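Local atomic coordinates of dephospho-CoA kinase (Campylobacter jejuni subsp. jejuni serotype O:2, PDB entry 4ZO4), a protein that probably catalyses the last step of coenzyme A biosynthesis, the ATP-dependent phosphorylation of the 3'-hydroxyl group of dephospho-CoA. Residues His40-Glu51 / Leu63-Leu74. Numbering follows the deposited sequence.
Sequences HKILDENALELE and LKKEKKIDRKIL
In the helical lobe that dephospho-CoA kinase carries beside its P-loop core, the kinked helix pair 35-45 and 47-54 packs against the loop leading into helix 71-80, I69 meeting the break between the pair and R71 the helix before it. The example illustrates a joint apolar inside and polar at its margin. I69, one residue ahead of the N-cap D70, lies against the kink: its CG1 sits 4.0 Å from A47 CB, while its CD1 reaches 3.9 Å to L50 CB, I69 and L50 crossing at about a right angle. A47 also sets its methyl on the loop backbone, CB being 3.4 Å from K67 O. Toward the loop's start, L63 packs against L48 and E51, one turn apart on helix 47-54, with CD1 3.7 Å from L48 CD2 and CG 3.7 Å from E51 CG; the aliphatic part of K67 runs along L48. At the other end, L43 CD1 approaches L74 CD2 at 4.1 Å, and L43 also packs on F79 of the second subunit. L50 also rests on L88 and F91 of helix 82-109. Near the subunit boundary the guanidinium of R71 makes an offset stack on the H40 imidazole, planes at 24°, with R71 CZ over one ring face, displaced toward the rim near NE2. With CG anti to the backbone N (chi1 175°), H40 carries its ring to R71. No hydrogen bond spans the two segments, and the salt bridge from R71 to E76 of the second subunit probably offsets the arginine's charge beside H40.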
loop_
_atom_site.group_PDB
_atom_site.type_symbol
_atom_site.label_atom_id
_atom_site.label_comp_id
_atom_site.label_asym_id
_atom_site.label_seq_id
_atom_site.Cartn_x
_atom_site.Cartn_y
_atom_site.Cartn_z
ATOM N N HIS A 40 -17.074 -0.550 17.396
ATOM C CA HIS A 40 -17.586 -1.891 17.568
ATOM C C HIS A 40 -19.108 -1.872 17.380
ATOM O O HIS A 40 -19.690 -2.807 16.788
ATOM C CB HIS A 40 -17.139 -2.441 18.937
ATOM C CG HIS A 40 -17.717 -3.780 19.286
ATOM N ND1 HIS A 40 -17.793 -4.240 20.584
ATOM C CD2 HIS A 40 -18.273 -4.748 18.515
ATOM C CE1 HIS A 40 -18.354 -5.435 20.595
ATOM N NE2 HIS A 40 -18.659 -5.764 19.354
ATOM N N LYS A 41 -19.734 -0.781 17.815
ATOM C CA LYS A 41 -21.196 -0.635 17.733
ATOM C C LYS A 41 -21.681 -0.395 16.283
ATOM O O LYS A 41 -22.851 -0.639 15.966
ATOM C CB LYS A 41 -21.675 0.496 18.674
ATOM C CG LYS A 41 -22.936 0.164 19.493
ATOM C CD LYS A 41 -24.220 0.714 18.866
ATOM C CE LYS A 41 -25.488 0.086 19.433
ATOM N NZ LYS A 41 -25.835 -1.161 18.689
ATOM N N ILE A 42 -20.798 0.077 15.399
ATOM C CA ILE A 42 -21.165 0.275 13.998
ATOM C C ILE A 42 -21.412 -1.080 13.327
ATOM O O ILE A 42 -22.414 -1.246 12.601
ATOM C CB ILE A 42 -20.083 1.058 13.226
ATOM C CG1 ILE A 42 -20.121 2.552 13.570
ATOM C CG2 ILE A 42 -20.238 0.885 11.729
ATOM C CD1 ILE A 42 -21.490 3.160 13.645
ATOM N N LEU A 43 -20.529 -2.043 13.599
ATOM C CA LEU A 43 -20.702 -3.405 13.089
ATOM C C LEU A 43 -22.035 -4.028 13.491
ATOM O O LEU A 43 -22.659 -4.695 12.668
ATOM C CB LEU A 43 -19.572 -4.307 13.550
ATOM C CG LEU A 43 -18.197 -3.810 13.116
ATOM C CD1 LEU A 43 -17.151 -4.846 13.500
ATOM C CD2 LEU A 43 -18.121 -3.477 11.617
ATOM N N ASP A 44 -22.474 -3.802 14.734
ATOM C CA ASP A 44 -23.748 -4.343 15.215
ATOM C C ASP A 44 -24.951 -3.577 14.694
ATOM O O ASP A 44 -25.989 -4.176 14.449
ATOM C CB ASP A 44 -23.804 -4.356 16.749
ATOM C CG ASP A 44 -22.921 -5.439 17.385
ATOM O OD1 ASP A 44 -23.075 -6.639 17.054
ATOM O OD2 ASP A 44 -22.097 -5.092 18.253
ATOM N N GLU A 45 -24.864 -2.257 14.554
ATOM C CA GLU A 45 -26.018 -1.501 14.013
ATOM C C GLU A 45 -26.251 -1.858 12.562
ATOM O O GLU A 45 -27.348 -1.723 12.083
ATOM C CB GLU A 45 -25.809 0.011 14.077
ATOM C CG GLU A 45 -25.927 0.638 15.461
ATOM C CD GLU A 45 -25.484 2.098 15.470
ATOM O OE1 GLU A 45 -25.995 2.880 14.623
ATOM O OE2 GLU A 45 -24.621 2.457 16.318
ATOM N N ASN A 46 -25.188 -2.263 11.860
ATOM C CA ASN A 46 -25.252 -2.609 10.432
ATOM C C ASN A 46 -24.948 -4.067 10.240
ATOM O O ASN A 46 -24.110 -4.434 9.424
ATOM C CB ASN A 46 -24.248 -1.778 9.647
ATOM C CG ASN A 46 -24.590 -0.324 9.688
ATOM O OD1 ASN A 46 -25.507 0.099 9.009
ATOM N ND2 ASN A 46 -23.909 0.439 10.545
ATOM N N ALA A 47 -25.637 -4.899 11.007
ATOM C CA ALA A 47 -25.359 -6.313 11.024
ATOM C C ALA A 47 -26.004 -6.981 9.813
ATOM O O ALA A 47 -25.361 -7.789 9.158
ATOM C CB ALA A 47 -25.827 -6.940 12.331
ATOM N N LEU A 48 -27.250 -6.643 9.500
ATOM C CA LEU A 48 -27.873 -7.242 8.314
ATOM C C LEU A 48 -27.179 -6.831 7.014
ATOM O O LEU A 48 -26.933 -7.682 6.154
ATOM C CB LEU A 48 -29.375 -6.942 8.223
ATOM C CG LEU A 48 -30.251 -7.725 9.206
ATOM C CD1 LEU A 48 -31.728 -7.428 8.974
ATOM C CD2 LEU A 48 -29.980 -9.222 9.123
ATOM N N GLU A 49 -26.861 -5.554 6.845
ATOM C CA GLU A 49 -26.257 -5.159 5.575
ATOM C C GLU A 49 -24.909 -5.850 5.374
ATOM O O GLU A 49 -24.620 -6.345 4.298
ATOM C CB GLU A 49 -26.182 -3.639 5.392
ATOM C CG GLU A 49 -27.367 -3.096 4.589
ATOM C CD GLU A 49 -27.506 -3.735 3.170
ATOM O OE1 GLU A 49 -28.665 -3.967 2.690
ATOM O OE2 GLU A 49 -26.448 -4.018 2.534
ATOM N N LEU A 50 -24.126 -5.944 6.437
ATOM C CA LEU A 50 -22.819 -6.603 6.394
ATOM C C LEU A 50 -22.932 -8.100 6.016
ATOM O O LEU A 50 -22.153 -8.629 5.215
ATOM C CB LEU A 50 -22.099 -6.428 7.744
ATOM C CG LEU A 50 -21.546 -5.034 8.106
ATOM C CD1 LEU A 50 -21.339 -4.879 9.609
ATOM C CD2 LEU A 50 -20.218 -4.782 7.390
ATOM N N GLU A 51 -23.903 -8.791 6.571
ATOM C CA GLU A 51 -24.148 -10.167 6.144
ATOM C C GLU A 51 -24.284 -10.249 4.620
ATOM O O GLU A 51 -23.602 -11.079 4.020
ATOM C CB GLU A 51 -25.381 -10.745 6.804
ATOM C CG GLU A 51 -25.481 -12.262 6.713
ATOM C CD GLU A 51 -26.135 -12.786 5.434
ATOM O OE1 GLU A 51 -25.831 -13.960 5.087
ATOM O OE2 GLU A 51 -26.934 -12.045 4.785
ATOM N N LEU A 63 -23.867 -13.798 10.817
ATOM C CA LEU A 63 -24.798 -13.559 11.917
ATOM C C LEU A 63 -24.703 -14.670 12.968
ATOM O O LEU A 63 -24.798 -15.858 12.648
ATOM C CB LEU A 63 -26.234 -13.400 11.403
ATOM C CG LEU A 63 -26.397 -12.293 10.348
ATOM C CD1 LEU A 63 -27.855 -12.141 9.932
ATOM C CD2 LEU A 63 -25.832 -10.965 10.836
ATOM N N LYS A 64 -24.504 -14.241 14.217
ATOM C CA LYS A 64 -24.262 -15.109 15.372
ATOM C C LYS A 64 -25.566 -15.482 16.038
ATOM O O LYS A 64 -25.800 -16.643 16.385
ATOM C CB LYS A 64 -23.373 -14.365 16.374
ATOM C CG LYS A 64 -22.731 -15.235 17.445
ATOM C CD LYS A 64 -21.346 -14.730 17.858
ATOM C CE LYS A 64 -21.404 -13.631 18.922
ATOM N NZ LYS A 64 -20.044 -13.074 19.233
ATOM N N LYS A 65 -26.410 -14.481 16.239
ATOM C CA LYS A 65 -27.692 -14.701 16.865
ATOM C C LYS A 65 -28.661 -13.656 16.328
ATOM O O LYS A 65 -29.008 -13.700 15.144
ATOM C CB LYS A 65 -27.562 -14.692 18.403
ATOM C CG LYS A 65 -28.849 -15.057 19.151
ATOM C CD LYS A 65 -28.733 -14.852 20.667
ATOM C CE LYS A 65 -30.102 -14.455 21.274
ATOM N NZ LYS A 65 -30.052 -14.447 22.778
ATOM N N GLU A 66 -29.066 -12.706 17.167
ATOM C CA GLU A 66 -30.186 -11.842 16.838
ATOM C C GLU A 66 -29.647 -10.556 16.275
ATOM O O GLU A 66 -29.463 -9.567 16.993
ATOM C CB GLU A 66 -31.081 -11.604 18.055
ATOM C CG GLU A 66 -31.933 -12.823 18.387
ATOM C CD GLU A 66 -32.898 -12.586 19.522
ATOM O OE1 GLU A 66 -33.216 -13.568 20.236
ATOM O OE2 GLU A 66 -33.330 -11.422 19.704
ATOM N N LYS A 67 -29.381 -10.599 14.975
ATOM C CA LYS A 67 -28.805 -9.480 14.258
ATOM C C LYS A 67 -27.532 -8.981 14.948
ATOM O O LYS A 67 -27.366 -7.787 15.218
ATOM C CB LYS A 67 -29.858 -8.382 14.047
ATOM C CG LYS A 67 -30.840 -8.751 12.935
ATOM C CD LYS A 67 -32.020 -7.796 12.809
ATOM C CE LYS A 67 -33.266 -8.310 13.528
ATOM N NZ LYS A 67 -34.484 -7.531 13.156
ATOM N N LYS A 68 -26.643 -9.928 15.236
ATOM C CA LYS A 68 -25.323 -9.625 15.767
ATOM C C LYS A 68 -24.287 -10.191 14.796
ATOM O O LYS A 68 -24.562 -11.181 14.124
ATOM C CB LYS A 68 -25.160 -10.235 17.167
ATOM C CG LYS A 68 -25.120 -9.221 18.294
ATOM C CD LYS A 68 -24.982 -9.892 19.658
ATOM C CE LYS A 68 -24.043 -9.110 20.589
ATOM N NZ LYS A 68 -24.474 -9.242 22.023
ATOM N N ILE A 69 -23.116 -9.554 14.721
ATOM C CA ILE A 69 -22.059 -9.940 13.766
ATOM C C ILE A 69 -21.029 -10.817 14.476
ATOM O O ILE A 69 -20.504 -10.447 15.535
ATOM C CB ILE A 69 -21.361 -8.696 13.133
ATOM C CG1 ILE A 69 -22.088 -8.237 11.871
ATOM C CG2 ILE A 69 -19.900 -8.958 12.792
ATOM C CD1 ILE A 69 -21.702 -8.989 10.616
ATOM N N ASP A 70 -20.739 -11.971 13.885
ATOM C CA ASP A 70 -19.649 -12.804 14.351
ATOM C C ASP A 70 -18.364 -12.099 13.928
ATOM O O ASP A 70 -17.987 -12.139 12.757
ATOM C CB ASP A 70 -19.738 -14.199 13.734
ATOM C CG ASP A 70 -19.088 -15.285 14.602
ATOM O OD1 ASP A 70 -18.147 -14.995 15.379
ATOM O OD2 ASP A 70 -19.526 -16.456 14.488
ATOM N N ARG A 71 -17.725 -11.423 14.887
ATOM C CA ARG A 71 -16.533 -10.609 14.630
ATOM C C ARG A 71 -15.287 -11.452 14.365
ATOM O O ARG A 71 -14.322 -10.972 13.764
ATOM C CB ARG A 71 -16.283 -9.620 15.795
ATOM C CG ARG A 71 -16.938 -8.247 15.614
ATOM C CD ARG A 71 -17.516 -7.656 16.898
ATOM N NE ARG A 71 -16.488 -7.164 17.818
ATOM C CZ ARG A 71 -16.247 -7.630 19.050
ATOM N NH1 ARG A 71 -16.951 -8.637 19.573
ATOM N NH2 ARG A 71 -15.290 -7.071 19.783
ATOM N N LYS A 72 -15.302 -12.703 14.814
ATOM C CA LYS A 72 -14.184 -13.613 14.557
ATOM C C LYS A 72 -14.128 -13.970 13.073
ATOM O O LYS A 72 -13.105 -13.818 12.418
ATOM C CB LYS A 72 -14.318 -14.885 15.404
ATOM C CG LYS A 72 -13.033 -15.705 15.495
ATOM C CD LYS A 72 -13.148 -16.870 16.475
ATOM C CE LYS A 72 -12.007 -17.867 16.282
ATOM N NZ LYS A 72 -12.146 -19.086 17.134
ATOM N N ILE A 73 -15.253 -14.440 12.563
ATOM C CA ILE A 73 -15.409 -14.744 11.158
ATOM C C ILE A 73 -15.139 -13.515 10.272
ATOM O O ILE A 73 -14.355 -13.603 9.313
ATOM C CB ILE A 73 -16.812 -15.326 10.886
ATOM C CG1 ILE A 73 -16.974 -16.656 11.635
ATOM C CG2 ILE A 73 -17.033 -15.567 9.396
ATOM C CD1 ILE A 73 -18.367 -17.256 11.560
ATOM N N LEU A 74 -15.743 -12.370 10.590
ATOM C CA LEU A 74 -15.572 -11.187 9.743
ATOM C C LEU A 74 -14.105 -10.824 9.621
ATOM O O LEU A 74 -13.635 -10.516 8.512
ATOM C CB LEU A 74 -16.331 -9.982 10.287
ATOM C CG LEU A 74 -16.141 -8.663 9.526
ATOM C CD1 LEU A 74 -16.875 -8.696 8.202
ATOM C CD2 LEU A 74 -16.643 -7.507 10.371
#